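Local atomic coordinates of CG14216 (Drosophila melanogaster, PDB entry 3P9Y), a protein that probably dephosphorylates phosphoserine in the C-terminal domain heptapeptide repeats of RNA polymerase II, with a role in RNA processing and transcription termination. Residues E25-L30 and A156-T160. The protein carries 2 engineered substitutions. Numbering follows the deposited sequence.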
loop_
_atom_site.group_PDB
_atom_site.type_symbol
_atom_site.label_atom_id
_atom_site.label_comp_id
_atom_site.label_asym_id
_atom_site.label_seq_id
_atom_site.Cartn_x
_atom_site.Cartn_y
_atom_site.Cartn_z
ATOM N N GLU A 25 -2.226 -6.381 -1.299
ATOM C CA GLU A 25 -3.596 -6.805 -1.074
ATOM C C GLU A 25 -4.528 -5.634 -1.390
ATOM O O GLU A 25 -5.541 -5.796 -2.079
ATOM C CB GLU A 25 -3.765 -7.245 0.376
ATOM C CG GLU A 25 -5.007 -8.056 0.643
ATOM C CD GLU A 25 -4.933 -9.441 0.034
ATOM O OE1 GLU A 25 -5.747 -9.725 -0.861
ATOM O OE2 GLU A 25 -4.056 -10.239 0.436
ATOM N N ALA A 26 -4.171 -4.449 -0.896
ATOM C CA ALA A 26 -4.947 -3.243 -1.168
ATOM C C ALA A 26 -4.878 -2.874 -2.648
ATOM O O ALA A 26 -5.864 -2.418 -3.227
ATOM C CB ALA A 26 -4.450 -2.079 -0.313
ATOM N N HIS A 27 -3.709 -3.056 -3.253
ATOM C CA HIS A 27 -3.528 -2.743 -4.664
ATOM C C HIS A 27 -4.540 -3.547 -5.461
ATOM O O HIS A 27 -5.279 -3.005 -6.281
ATOM C CB HIS A 27 -2.111 -3.100 -5.128
ATOM C CG HIS A 27 -1.784 -2.624 -6.515
ATOM N ND1 HIS A 27 -0.550 -2.110 -6.853
ATOM C CD2 HIS A 27 -2.528 -2.583 -7.647
ATOM C CE1 HIS A 27 -0.547 -1.770 -8.130
ATOM N NE2 HIS A 27 -1.735 -2.048 -8.635
ATOM N N ASN A 28 -4.572 -4.849 -5.200
ATOM C CA ASN A 28 -5.405 -5.769 -5.958
ATOM C C ASN A 28 -6.885 -5.432 -5.825
ATOM O O ASN A 28 -7.613 -5.377 -6.816
ATOM C CB ASN A 28 -5.154 -7.202 -5.497
ATOM C CG ASN A 28 -5.997 -8.204 -6.247
ATOM O OD1 ASN A 28 -5.640 -8.646 -7.336
ATOM N ND2 ASN A 28 -7.133 -8.556 -5.671
ATOM N N PHE A 29 -7.320 -5.190 -4.596
ATOM C CA PHE A 29 -8.722 -4.910 -4.329
ATOM C C PHE A 29 -9.132 -3.590 -4.979
ATOM O O PHE A 29 -10.120 -3.532 -5.706
ATOM C CB PHE A 29 -8.964 -4.867 -2.816
ATOM C CG PHE A 29 -10.389 -5.114 -2.422
ATOM C CD1 PHE A 29 -10.817 -6.390 -2.080
ATOM C CD2 PHE A 29 -11.302 -4.077 -2.385
ATOM C CE1 PHE A 29 -12.136 -6.619 -1.711
ATOM C CE2 PHE A 29 -12.621 -4.301 -2.019
ATOM C CZ PHE A 29 -13.036 -5.570 -1.678
ATOM N N LEU A 30 -8.365 -2.535 -4.721
ATOM C CA LEU A 30 -8.645 -1.220 -5.292
ATOM C C LEU A 30 -8.741 -1.274 -6.816
ATOM O O LEU A 30 -9.636 -0.673 -7.402
ATOM C CB LEU A 30 -7.571 -0.208 -4.879
ATOM C CG LEU A 30 -7.689 0.340 -3.454
ATOM C CD1 LEU A 30 -6.380 1.003 -3.022
ATOM C CD2 LEU A 30 -8.858 1.315 -3.333
ATOM N N ALA A 156 -7.634 -4.221 3.101
ATOM C CA ALA A 156 -7.938 -3.848 1.729
ATOM C C ALA A 156 -9.400 -3.442 1.626
ATOM O O ALA A 156 -9.731 -2.473 0.960
ATOM C CB ALA A 156 -7.625 -4.991 0.780
ATOM N N PHE A 157 -10.271 -4.188 2.296
ATOM C CA PHE A 157 -11.685 -3.843 2.349
ATOM C C PHE A 157 -11.883 -2.465 2.974
ATOM O O PHE A 157 -12.647 -1.656 2.465
ATOM C CB PHE A 157 -12.465 -4.875 3.172
ATOM C CG PHE A 157 -12.982 -6.039 2.369
ATOM C CD1 PHE A 157 -14.241 -5.986 1.775
ATOM C CD2 PHE A 157 -12.223 -7.191 2.224
ATOM C CE1 PHE A 157 -14.732 -7.062 1.039
ATOM C CE2 PHE A 157 -12.703 -8.270 1.495
ATOM C CZ PHE A 157 -13.960 -8.208 0.901
ATOM N N VAL A 158 -11.205 -2.207 4.088
ATOM C CA VAL A 158 -11.418 -0.966 4.829
ATOM C C VAL A 158 -10.874 0.234 4.061
ATOM O O VAL A 158 -11.521 1.272 3.968
ATOM C CB VAL A 158 -10.743 -1.009 6.212
ATOM C CG1 VAL A 158 -10.952 0.310 6.943
ATOM C CG2 VAL A 158 -11.288 -2.174 7.029
ATOM N N ILE A 159 -9.675 0.086 3.525
ATOM C CA ILE A 159 -9.056 1.144 2.752
ATOM C C ILE A 159 -9.921 1.458 1.541
ATOM O O ILE A 159 -10.075 2.618 1.163
ATOM C CB ILE A 159 -7.653 0.736 2.302
ATOM C CG1 ILE A 159 -6.703 0.775 3.501
ATOM C CG2 ILE A 159 -7.151 1.653 1.197
ATOM C CD1 ILE A 159 -5.364 0.126 3.239
ATOM N N THR A 160 -10.488 0.421 0.934
ATOM C CA THR A 160 -11.298 0.608 -0.259
ATOM C C THR A 160 -12.593 1.344 0.080
ATOM O O THR A 160 -13.020 2.216 -0.669
ATOM C CB THR A 160 -11.612 -0.729 -0.952
ATOM O OG1 THR A 160 -10.392 -1.322 -1.412
ATOM C CG2 THR A 160 -12.533 -0.511 -2.140
#
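Phe29 reaches from helix 22-32 across Ala156, Phe157 and Thr160 of helix 149-167, two helices packed together in the fold of Ssu72, which resembles that of the low-molecular-weight protein tyrosine phosphatases. The axes of the two segments cross at -55° and approach to 8.9 Å. Alanine faces alanine at the crossing, and Ala26 CA and Ala156 CA lie 4.2 Å apart. The methyl of Ala156 lies against Glu25 O, Ala26 CA and Phe29 CB.

Phe29 CB rests 3.8 Å from Ala156 CB, and CG, anti to the backbone N (chi1 -158°), carries the ring toward the second helix. CG and CD2 face Thr160 OG1, which stands obliquely to the ring, with Phe29 CD2 3.1 Å from Thr160 OG1. CE2 meets OG1 and also CG2, which lies at the ring edge, in plane. At the far end CE1 and CZ press onto the face of Phe157 in an edge-to-face pair, planes inclined at 51° and centroids 4.5 Å apart. Cutting Phe29 back to an alanine would probably leave the Phe157 ring without its edge-on partner and a gap beside Thr160 OG1 and CG2. Deeper in, Ala26 CB meets Ile159 CD1 and Leu30 CD1 meets Ile159 CG2, while Leu30 CD2 slides past Thr160 OG1; Ala26 and Leu30 also touch Val14 of the central sheet. Thr160 OG1 donates to Ala156 O at 2.7 Å, and Thr160 N approaches that same oxygen from the opposite face of the carbonyl plane.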